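Long-range contact in pleckstrin homology domain-containing family A member 8 (Homo sapiens, PDB 5KDI), which binds simple glycosphingolipids with its GLTP-fold domain and probably transfers them between membranes: residues T24-L38 with K50-Q62. The protein carries 2 engineered substitutions. Numbering follows the deposited sequence. Where two conformers were deposited one is given.
Sequences TEAFLASCYAVVPVL and KMDLVGNIKKVNQ. With 6S8 ((~{Z})-~{N}-[(~{E},2~{S},3~{R})-1-[(2~{R},3~{R},4~{S},5~{R},6~{R})-6-(hydroxymethyl)-3,4,5-tris(oxidanyl)oxan-2-yl]oxy-3-oxidanyl-octadec-4-en-2-yl]octadec-9-enamide), chain C.
Leu28 and Ile57 lead an apolar seam between helix 24-32 and residues 50-62 of helix 47-64, nearly antiparallel segments whose axes approach to 10.1 Å at 169°. Ile57 lays its CG2 against Leu28 CB and presses CD1 on the Tyr32 backbone, 3.6 Å from Tyr32 N, with Cys31 CB and Tyr32 CB on two adjoining sides. Leu28 opens its two methyls over Val60, CD1 meeting Val60 CG1 at 3.9 Å. The Tyr32 ring, with CG anti to the backbone N (chi1 -177°), runs alongside Val54 and meets its CG2 at the edge.

At the type I turn from Tyr32 to Val35, Leu53 CD1 takes over, touching Val34 CG2 at 3.6 Å with Val35 CG2 close by; Leu38 CD1, after the turn, joins them. The extended aliphatic chain of Lys50 crosses Val35 CG1, while its NZ reaches a salt bridge with Asp39.

No hydrogen bond joins the two segments; Asp52, Asn56 and Lys59, on another flank of 50-62, grip the lipid. Asp52 OD1 accepts from both sugar hydroxyl O2A (2.6 Å) and amide N2 (3.0 Å) of 6S8; Asn56 bridges two sugar hydroxyls, with ND2 donating to O2A and OD1 accepting from O3A, which also accepts a hydrogen bond from Lys59 NZ. Leu53 CD2 packs on the acyl chain, while Leu38 CD2 touches both acyl and sphingosine chains. With His137, also hydrogen-bonded to the lipid, these three polar residues form the headgroup recognition centre of the GLTP fold.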
ATOM      1  N   THR A  24       5.249 -10.197  -9.295  1.00 19.65           N
ATOM      2  CA  THR A  24       4.297 -10.481  -8.214  1.00 18.48           C
ATOM      3  C   THR A  24       4.927 -10.493  -6.820  1.00 18.60           C
ATOM      4  O   THR A  24       4.421  -9.821  -5.946  1.00 17.46           O
ATOM      5  CB  THR A  24       3.662 -11.848  -8.473  1.00 17.01           C
ATOM      6  OG1 THR A  24       3.058 -11.804  -9.797  1.00 18.12           O
ATOM      7  CG2 THR A  24       2.607 -12.224  -7.401  1.00 20.17           C
ATOM      8  N   GLU A  25       5.999 -11.285  -6.609  1.00 20.13           N
ATOM      9  CA  GLU A  25       6.558 -11.417  -5.247  1.00 20.53           C
ATOM     10  C   GLU A  25       7.070 -10.103  -4.725  1.00 19.72           C
ATOM     11  O   GLU A  25       6.834  -9.747  -3.572  1.00 20.60           O
ATOM     12  CB  GLU A  25       7.642 -12.494  -5.104  1.00 27.36           C
ATOM     13  CG  GLU A  25       7.302 -13.893  -5.580  1.00 33.41           C
ATOM     14  CD  GLU A  25       8.423 -14.937  -5.196  1.00 38.98           C
ATOM     15  OE1 GLU A  25       9.365 -14.608  -4.397  1.00 42.43           O
ATOM     16  OE2 GLU A  25       8.389 -16.081  -5.746  1.00 38.34           O
ATOM     17  N   ALA A  26       7.819  -9.376  -5.543  1.00 21.31           N
ATOM     18  CA  ALA A  26       8.386  -8.106  -5.089  1.00 19.42           C
ATOM     19  C   ALA A  26       7.314  -7.085  -4.718  1.00 17.88           C
ATOM     20  O   ALA A  26       7.426  -6.373  -3.716  1.00 18.61           O
ATOM     21  CB  ALA A  26       9.374  -7.540  -6.112  1.00 24.28           C
ATOM     22  N   PHE A  27       6.268  -6.998  -5.523  1.00 19.47           N
ATOM     23  CA  PHE A  27       5.157  -6.120  -5.217  1.00 16.14           C
ATOM     24  C   PHE A  27       4.528  -6.462  -3.876  1.00 14.77           C
ATOM     25  O   PHE A  27       4.252  -5.582  -3.068  1.00 19.03           O
ATOM     26  CB  PHE A  27       4.160  -6.102  -6.382  1.00 16.41           C
ATOM     27  CG  PHE A  27       3.031  -5.128  -6.162  1.00 18.58           C
ATOM     28  CD1 PHE A  27       3.171  -3.823  -6.614  1.00 22.34           C
ATOM     29  CD2 PHE A  27       1.870  -5.492  -5.549  1.00 22.53           C
ATOM     30  CE1 PHE A  27       2.175  -2.913  -6.443  1.00 27.03           C
ATOM     31  CE2 PHE A  27       0.821  -4.572  -5.400  1.00 24.61           C
ATOM     32  CZ  PHE A  27       0.998  -3.300  -5.836  1.00 25.35           C
ATOM     33  N   LEU A  28       4.228  -7.750  -3.665  1.00 16.60           N
ATOM     34  CA  LEU A  28       3.561  -8.176  -2.446  1.00 16.89           C
ATOM     35  C   LEU A  28       4.476  -7.911  -1.232  1.00 17.67           C
ATOM     36  O   LEU A  28       4.001  -7.586  -0.138  1.00 19.44           O
ATOM     37  CB  LEU A  28       3.108  -9.599  -2.540  1.00 17.20           C
ATOM     38  CG  LEU A  28       2.000  -9.881  -3.590  1.00 17.36           C
ATOM     39  CD1 LEU A  28       1.694 -11.375  -3.577  1.00 20.37           C
ATOM     40  CD2 LEU A  28       0.736  -9.083  -3.298  1.00 20.25           C
ATOM     41  N   ALA A  29       5.788  -8.059  -1.425  1.00 19.56           N
ATOM     42  CA  ALA A  29       6.747  -7.773  -0.320  1.00 20.18           C
ATOM     43  C   ALA A  29       6.743  -6.314   0.063  1.00 20.87           C
ATOM     44  O   ALA A  29       6.810  -5.968   1.257  1.00 20.97           O
ATOM     45  CB  ALA A  29       8.171  -8.245  -0.679  1.00 24.12           C
ATOM     46  N   SER A  30       6.611  -5.467  -0.935  1.00 19.54           N
ATOM     47  CA  SER A  30       6.529  -4.017  -0.669  1.00 17.88           C
ATOM     48  C   SER A  30       5.233  -3.687   0.087  1.00 18.28           C
ATOM     49  O   SER A  30       5.207  -2.791   0.975  1.00 22.50           O
ATOM     50  CB  SER A  30       6.673  -3.204  -1.959  1.00 19.73           C
ATOM     51  OG  SER A  30       8.034  -3.307  -2.418  1.00 22.30           O
ATOM     52  N   CYS A  31       4.153  -4.368  -0.274  1.00 18.74           N
ATOM     53  CA  CYS A  31       2.897  -4.164   0.457  1.00 19.03           C
ATOM     54  C   CYS A  31       3.041  -4.617   1.901  1.00 18.89           C
ATOM     55  O   CYS A  31       2.590  -3.951   2.861  1.00 23.02           O
ATOM     56  CB  CYS A  31       1.777  -4.930  -0.258  1.00 18.52           C
ATOM     57  SG  CYS A  31       1.289  -4.329  -1.884  1.00 20.66           S
ATOM     58  N   TYR A  32       3.671  -5.770   2.089  1.00 17.67           N
ATOM     59  CA  TYR A  32       3.789  -6.311   3.445  1.00 20.28           C
ATOM     60  C   TYR A  32       4.670  -5.431   4.370  1.00 22.24           C
ATOM     61  O   TYR A  32       4.443  -5.362   5.571  1.00 24.09           O
ATOM     62  CB  TYR A  32       4.391  -7.712   3.399  1.00 20.63           C
ATOM     63  CG  TYR A  32       4.420  -8.269   4.803  1.00 26.75           C
ATOM     64  CD1 TYR A  32       3.311  -8.759   5.370  1.00 25.94           C
ATOM     65  CD2 TYR A  32       5.548  -8.152   5.588  1.00 29.48           C
ATOM     66  CE1 TYR A  32       3.300  -9.247   6.707  1.00 27.44           C
ATOM     67  CE2 TYR A  32       5.551  -8.548   6.939  1.00 32.01           C
ATOM     68  CZ  TYR A  32       4.396  -9.122   7.461  1.00 30.52           C
ATOM     69  OH  TYR A  32       4.376  -9.551   8.724  1.00 35.11           O
ATOM     70  N   ALA A  33       5.627  -4.741   3.783  1.00 23.19           N
ATOM     71  CA  ALA A  33       6.681  -4.058   4.550  1.00 23.14           C
ATOM     72  C   ALA A  33       6.147  -3.069   5.555  1.00 21.98           C
ATOM     73  O   ALA A  33       6.779  -2.806   6.587  1.00 22.88           O
ATOM     74  CB  ALA A  33       7.683  -3.383   3.588  1.00 24.57           C
ATOM     75  N   VAL A  34       4.960  -2.496   5.300  1.00 21.42           N
ATOM     76  CA  VAL A  34       4.395  -1.536   6.263  1.00 24.53           C
ATOM     77  C   VAL A  34       3.783  -2.194   7.494  1.00 23.88           C
ATOM     78  O   VAL A  34       3.481  -1.493   8.483  1.00 23.38           O
ATOM     79  CB  VAL A  34       3.401  -0.553   5.634  1.00 26.68           C
ATOM     80  CG1 VAL A  34       4.018   0.200   4.443  1.00 27.33           C
ATOM     81  CG2 VAL A  34       2.140  -1.278   5.223  1.00 24.52           C
ATOM     82  N   VAL A  35       3.525  -3.493   7.413  1.00 22.40           N
ATOM     83  CA  VAL A  35       2.865  -4.218   8.545  1.00 22.89           C
ATOM     84  C   VAL A  35       3.618  -4.067   9.882  1.00 23.22           C
ATOM     85  O   VAL A  35       2.998  -3.687  10.908  1.00 23.65           O
ATOM     86  CB  VAL A  35       2.517  -5.681   8.125  1.00 21.74           C
ATOM     87  CG1 VAL A  35       2.120  -6.576   9.296  1.00 23.86           C
ATOM     88  CG2 VAL A  35       1.432  -5.669   7.064  1.00 26.03           C
ATOM     89  N   PRO A  36       4.943  -4.262   9.880  1.00 24.07           N
ATOM     90  CA  PRO A  36       5.678  -4.084  11.138  1.00 24.68           C
ATOM     91  C   PRO A  36       5.679  -2.650  11.668  1.00 26.00           C
ATOM     92  O   PRO A  36       5.769  -2.447  12.880  1.00 27.73           O
ATOM     93  CB  PRO A  36       7.106  -4.510  10.772  1.00 32.05           C
ATOM     94  CG  PRO A  36       6.920  -5.486   9.664  1.00 36.23           C
ATOM     95  CD  PRO A  36       5.770  -4.987   8.879  1.00 24.62           C
ATOM     96  N   VAL A  37       5.563  -1.685  10.759  1.00 25.61           N
ATOM     97  CA  VAL A  37       5.435  -0.301  11.189  1.00 25.20           C
ATOM     98  C   VAL A  37       4.105  -0.104  11.879  1.00 25.46           C
ATOM     99  O   VAL A  37       4.055   0.536  12.928  1.00 25.30           O
ATOM    100  CB  VAL A  37       5.647   0.720  10.053  1.00 25.02           C
ATOM    101  CG1 VAL A  37       5.584   2.147  10.590  1.00 29.90           C
ATOM    102  CG2 VAL A  37       6.985   0.458   9.352  1.00 25.43           C
ATOM    103  N   LEU A  38       3.033  -0.661  11.302  1.00 24.09           N
ATOM    104  CA  LEU A  38       1.676  -0.561  11.942  1.00 24.83           C
ATOM    105  C   LEU A  38       1.738  -1.186  13.339  1.00 26.06           C
ATOM    106  O   LEU A  38       1.170  -0.647  14.311  1.00 27.22           O
ATOM    107  CB  LEU A  38       0.631  -1.295  11.110  1.00 26.13           C
ATOM    108  CG  LEU A  38       0.215  -0.629   9.792  1.00 27.54           C
ATOM    109  CD1 LEU A  38      -0.562  -1.574   8.807  1.00 32.40           C
ATOM    110  CD2 LEU A  38      -0.573   0.652  10.096  1.00 32.33           C
ATOM    111  N   LYS A  50      -3.790  -3.951   9.419  1.00 18.96           N
ATOM    112  CA  LYS A  50      -2.891  -5.077   9.282  1.00 20.35           C
ATOM    113  C   LYS A  50      -3.668  -6.279   8.698  1.00 18.36           C
ATOM    114  O   LYS A  50      -3.208  -6.975   7.769  1.00 18.34           O
ATOM    115  CB  LYS A  50      -2.204  -5.480  10.621  1.00 21.70           C
ATOM    116  CG  LYS A  50      -1.524  -6.887  10.645  1.00 21.33           C
ATOM    117  CD  LYS A  50      -0.721  -7.053  11.950  1.00 23.55           C
ATOM    118  CE  LYS A  50       0.150  -8.342  11.862  1.00 25.49           C
ATOM    119  NZ  LYS A  50       0.940  -8.591  13.112  1.00 29.84           N
ATOM    120  N   MET A  51      -4.812  -6.603   9.282  1.00 17.91           N
ATOM    121  CA  MET A  51      -5.570  -7.730   8.817  1.00 18.64           C
ATOM    122  C   MET A  51      -6.020  -7.611   7.354  1.00 17.39           C
ATOM    123  O   MET A  51      -5.950  -8.583   6.578  1.00 17.15           O
ATOM    124  CB  MET A  51      -6.795  -7.971   9.734  1.00 19.20           C
ATOM    125  CG  MET A  51      -6.476  -8.582  11.075  1.00 23.87           C
ATOM    126  SD  MET A  51      -7.847  -9.052  12.073  1.00 24.26           S
ATOM    127  CE  MET A  51      -8.633  -7.525  12.270  1.00 22.87           C
ATOM    128  N   ASP A  52      -6.396  -6.382   6.944  1.00 18.04           N
ATOM    129  CA  ASP A  52      -6.757  -6.153   5.597  1.00 17.23           C
ATOM    130  C   ASP A  52      -5.616  -6.416   4.617  1.00 16.25           C
ATOM    131  O   ASP A  52      -5.798  -7.137   3.587  1.00 17.19           O
ATOM    132  CB  ASP A  52      -7.386  -4.778   5.411  1.00 19.81           C
ATOM    133  CG  ASP A  52      -7.980  -4.618   4.054  1.00 20.62           C
ATOM    134  OD1 ASP A  52      -9.208  -4.842   3.886  1.00 23.51           O
ATOM    135  OD2 ASP A  52      -7.235  -4.246   3.141  1.00 24.60           O
ATOM    136  N   LEU A  53      -4.488  -5.804   4.898  1.00 17.77           N
ATOM    137  CA  LEU A  53      -3.312  -5.935   4.079  1.00 18.05           C
ATOM    138  C   LEU A  53      -2.859  -7.400   3.983  1.00 16.68           C
ATOM    139  O   LEU A  53      -2.647  -7.899   2.893  1.00 17.82           O
ATOM    140  CB  LEU A  53      -2.158  -5.118   4.582  0.80 20.37           C
ATOM    141  CG  LEU A  53      -2.187  -3.636   4.326  0.80 20.98           C
ATOM    142  CD1 LEU A  53      -0.984  -3.028   5.062  0.80 23.36           C
ATOM    143  CD2 LEU A  53      -2.170  -3.365   2.847  0.80 29.93           C
ATOM    144  N   VAL A  54      -2.690  -8.052   5.115  1.00 17.21           N
ATOM    145  CA  VAL A  54      -2.232  -9.428   5.141  1.00 16.88           C
ATOM    146  C   VAL A  54      -3.198 -10.329   4.364  1.00 17.27           C
ATOM    147  O   VAL A  54      -2.796 -11.236   3.612  1.00 18.78           O
ATOM    148  CB  VAL A  54      -2.020  -9.889   6.611  1.00 17.90           C
ATOM    149  CG1 VAL A  54      -1.882 -11.380   6.742  1.00 22.89           C
ATOM    150  CG2 VAL A  54      -0.774  -9.181   7.229  1.00 22.13           C
ATOM    151  N   GLY A  55      -4.490 -10.075   4.554  1.00 16.79           N
ATOM    152  CA  GLY A  55      -5.457 -10.898   3.907  1.00 17.67           C
ATOM    153  C   GLY A  55      -5.417 -10.763   2.393  1.00 17.49           C
ATOM    154  O   GLY A  55      -5.579 -11.751   1.690  1.00 17.45           O
ATOM    155  N   ASN A  56      -5.260  -9.545   1.912  1.00 16.22           N
ATOM    156  CA  ASN A  56      -5.206  -9.353   0.466  1.00 15.78           C
ATOM    157  C   ASN A  56      -3.889  -9.909  -0.162  1.00 16.93           C
ATOM    158  O   ASN A  56      -3.908 -10.484  -1.259  1.00 16.82           O
ATOM    159  CB  ASN A  56      -5.420  -7.922   0.060  1.00 15.14           C
ATOM    160  CG  ASN A  56      -6.840  -7.500   0.215  1.00 16.66           C
ATOM    161  OD1 ASN A  56      -7.721  -8.293  -0.083  1.00 19.24           O
ATOM    162  ND2 ASN A  56      -7.076  -6.258   0.718  1.00 19.82           N
ATOM    163  N   ILE A  57      -2.783  -9.744   0.541  1.00 16.68           N
ATOM    164  CA  ILE A  57      -1.517 -10.294   0.103  1.00 16.94           C
ATOM    165  C   ILE A  57      -1.686 -11.829   0.003  1.00 18.70           C
ATOM    166  O   ILE A  57      -1.300 -12.465  -1.009  1.00 17.21           O
ATOM    167  CB  ILE A  57      -0.365  -9.912   1.036  1.00 18.73           C
ATOM    168  CG1 ILE A  57      -0.122  -8.378   0.998  1.00 18.65           C
ATOM    169  CG2 ILE A  57       0.859 -10.799   0.747  1.00 18.52           C
ATOM    170  CD1 ILE A  57       0.765  -7.837   2.112  1.00 19.81           C
ATOM    171  N   LYS A  58      -2.344 -12.431   1.017  1.00 16.48           N
ATOM    172  CA  LYS A  58      -2.562 -13.891   1.022  1.00 17.63           C
ATOM    173  C   LYS A  58      -3.347 -14.329  -0.224  1.00 16.99           C
ATOM    174  O   LYS A  58      -2.994 -15.295  -0.885  1.00 18.63           O
ATOM    175  CB  LYS A  58      -3.329 -14.306   2.250  1.00 18.17           C
ATOM    176  CG  LYS A  58      -3.658 -15.810   2.354  1.00 22.91           C
ATOM    177  CD  LYS A  58      -4.623 -16.098   3.502  1.00 28.13           C
ATOM    178  CE  LYS A  58      -6.041 -15.644   3.197  1.00 31.44           C
ATOM    179  NZ  LYS A  58      -7.110 -16.225   4.096  1.00 31.54           N
ATOM    180  N   LYS A  59      -4.425 -13.615  -0.512  1.00 16.91           N
ATOM    181  CA  LYS A  59      -5.264 -13.980  -1.634  1.00 18.15           C
ATOM    182  C   LYS A  59      -4.566 -13.861  -3.003  1.00 15.73           C
ATOM    183  O   LYS A  59      -4.792 -14.710  -3.889  1.00 18.03           O
ATOM    184  CB  LYS A  59      -6.558 -13.190  -1.580  1.00 18.82           C
ATOM    185  CG  LYS A  59      -7.429 -13.651  -0.404  1.00 19.96           C
ATOM    186  CD  LYS A  59      -8.781 -13.124  -0.464  1.00 29.91           C
ATOM    187  CE  LYS A  59      -8.838 -11.740  -0.055  1.00 26.68           C
ATOM    188  NZ  LYS A  59     -10.300 -11.348  -0.022  1.00 33.37           N
ATOM    189  N   VAL A  60      -3.715 -12.882  -3.167  1.00 15.70           N
ATOM    190  CA  VAL A  60      -2.918 -12.834  -4.376  1.00 16.40           C
ATOM    191  C   VAL A  60      -1.883 -13.990  -4.416  1.00 16.84           C
ATOM    192  O   VAL A  60      -1.748 -14.679  -5.424  1.00 18.28           O
ATOM    193  CB  VAL A  60      -2.256 -11.452  -4.609  1.00 15.65           C
ATOM    194  CG1 VAL A  60      -1.463 -11.450  -5.948  1.00 17.32           C
ATOM    195  CG2 VAL A  60      -3.332 -10.364  -4.618  1.00 15.36           C
ATOM    196  N   ASN A  61      -1.207 -14.172  -3.302  1.00 18.28           N
ATOM    197  CA  ASN A  61      -0.189 -15.195  -3.196  1.00 19.08           C
ATOM    198  C   ASN A  61      -0.759 -16.586  -3.426  1.00 18.87           C
ATOM    199  O   ASN A  61      -0.102 -17.443  -4.063  1.00 22.69           O
ATOM    200  CB  ASN A  61       0.508 -15.063  -1.876  1.00 20.84           C
ATOM    201  CG  ASN A  61       1.782 -15.787  -1.845  1.00 29.04           C
ATOM    202  OD1 ASN A  61       2.702 -15.476  -2.607  1.00 39.62           O
ATOM    203  ND2 ASN A  61       1.806 -16.849  -1.026  1.00 33.02           N
ATOM    204  N   GLN A  62      -1.986 -16.827  -2.943  1.00 18.83           N
ATOM    205  CA  GLN A  62      -2.633 -18.112  -3.120  1.00 24.10           C
ATOM    206  C   GLN A  62      -2.793 -18.492  -4.597  1.00 24.73           C
ATOM    207  O   GLN A  62      -2.693 -19.648  -4.938  1.00 24.99           O
ATOM    208  CB  GLN A  62      -3.999 -18.142  -2.442  1.00 27.52           C
ATOM    209  CG  GLN A  62      -3.951 -18.365  -0.987  1.00 31.76           C
ATOM    210  CD  GLN A  62      -5.355 -18.236  -0.282  1.00 36.60           C
ATOM    211  OE1 GLN A  62      -6.382 -17.708  -0.832  1.00 45.32           O
ATOM    212  NE2 GLN A  62      -5.371 -18.685   0.962  1.00 51.34           N
TER
HETATM  213  C1  6S8 C 601     -12.727  -3.568   2.571  1.00 21.28           C
HETATM  214  C2  6S8 C 601     -12.089  -2.505   3.438  1.00 21.46           C
HETATM  215  N2  6S8 C 601     -10.681  -2.396   3.083  1.00 20.64           N
HETATM  216  C3  6S8 C 601     -12.232  -2.900   4.936  1.00 25.68           C
HETATM  217  O3  6S8 C 601     -13.643  -3.063   5.191  1.00 30.41           O
HETATM  218  C4  6S8 C 601     -11.647  -1.842   5.797  1.00 23.94           C
HETATM  219  C5  6S8 C 601     -10.629  -2.112   6.618  1.00 29.02           C
HETATM  220  C6  6S8 C 601      -9.962  -1.137   7.549  1.00 32.02           C
HETATM  221  C7  6S8 C 601     -10.401   0.304   7.501  1.00 37.44           C
HETATM  222  C8  6S8 C 601      -9.966   0.848   8.833  1.00 44.50           C
HETATM  223  C9  6S8 C 601      -9.680   2.293   8.647  1.00 45.28           C
HETATM  224  C10 6S8 C 601      -8.324   2.444   8.010  1.00 38.89           C
HETATM  225  C11 6S8 C 601      -7.354   3.170   8.961  1.00 40.96           C
HETATM  226  C12 6S8 C 601      -6.283   3.856   8.131  1.00 45.28           C
HETATM  227  C13 6S8 C 601      -4.844   3.578   8.541  1.00 53.47           C
HETATM  228  C14 6S8 C 601      -4.352   4.326   9.769  1.00 40.01           C
HETATM  229  C15 6S8 C 601      -2.859   4.673   9.657  1.00 45.66           C
HETATM  230  C16 6S8 C 601      -1.961   4.351  10.838  1.00 44.08           C
HETATM  231  C17 6S8 C 601      -1.115   5.472  11.462  1.00 44.44           C
HETATM  232  C18 6S8 C 601      -0.008   6.058  10.598  1.00 40.06           C
HETATM  233  C1A 6S8 C 601     -12.129  -5.677   1.578  1.00 21.49           C
HETATM  234  O1A 6S8 C 601     -12.095  -4.839   2.714  1.00 23.08           O
HETATM  235  C2A 6S8 C 601     -10.995  -6.662   1.643  1.00 21.92           C
HETATM  236  O2A 6S8 C 601      -9.757  -5.925   1.629  1.00 20.65           O
HETATM  237  C3A 6S8 C 601     -11.096  -7.715   0.542  1.00 21.93           C
HETATM  238  O3A 6S8 C 601     -10.103  -8.696   0.742  1.00 24.16           O
HETATM  239  C4A 6S8 C 601     -12.485  -8.325   0.549  1.00 25.23           C
HETATM  240  O4A 6S8 C 601     -12.644  -9.225   1.643  1.00 32.55           O
HETATM  241  O5A 6S8 C 601     -15.899  -6.765   0.754  1.00 44.65           O
HETATM  242  C5M 6S8 C 601     -13.537  -7.233   0.515  1.00 25.43           C
HETATM  243  C6A 6S8 C 601     -14.927  -7.813   0.559  1.00 32.81           C
HETATM  244  O6A 6S8 C 601     -13.354  -6.373   1.644  1.00 24.30           O
HETATM  245  CAA 6S8 C 601     -10.115  -1.257   2.715  1.00 21.73           C
HETATM  246  OAA 6S8 C 601     -10.713  -0.200   2.534  1.00 26.78           O
HETATM  247  CAB 6S8 C 601      -8.642  -1.367   2.458  1.00 26.44           C
HETATM  248  CAC 6S8 C 601      -8.156  -1.088   3.911  1.00 29.31           C
HETATM  249  CAD 6S8 C 601      -7.160  -0.012   3.888  1.00 44.47           C
HETATM  250  CAE 6S8 C 601      -5.885  -0.623   4.396  1.00 36.54           C
HETATM  251  CAF 6S8 C 601      -4.862   0.503   4.360  1.00 30.30           C
HETATM  252  CAG 6S8 C 601      -3.558   0.029   3.693  1.00 42.56           C
HETATM  253  CAH 6S8 C 601      -2.332   0.617   4.402  1.00 49.00           C
HETATM  254  CAI 6S8 C 601      -2.333   2.092   4.126  1.00 38.14           C
HETATM  255  CAJ 6S8 C 601      -1.987   3.018   5.025  1.00 43.39           C
HETATM  256  CAK 6S8 C 601      -1.513   2.735   6.414  1.00 54.93           C
HETATM  257  CAL 6S8 C 601      -0.749   4.032   6.710  1.00 57.10           C
HETATM  258  CAM 6S8 C 601       0.289   3.915   7.806  1.00 65.89           C
HETATM  259  CAN 6S8 C 601       1.307   2.871   7.456  1.00 50.60           C
HETATM  260  CAO 6S8 C 601       2.629   3.210   8.105  1.00 40.09           C
HETATM  261  CAP 6S8 C 601       3.532   4.004   7.203  1.00 45.18           C
HETATM  262  CAQ 6S8 C 601       4.898   3.404   7.123  1.00 48.69           C
HETATM  263  CAR 6S8 C 601       5.390   3.623   5.748  1.00 41.99           C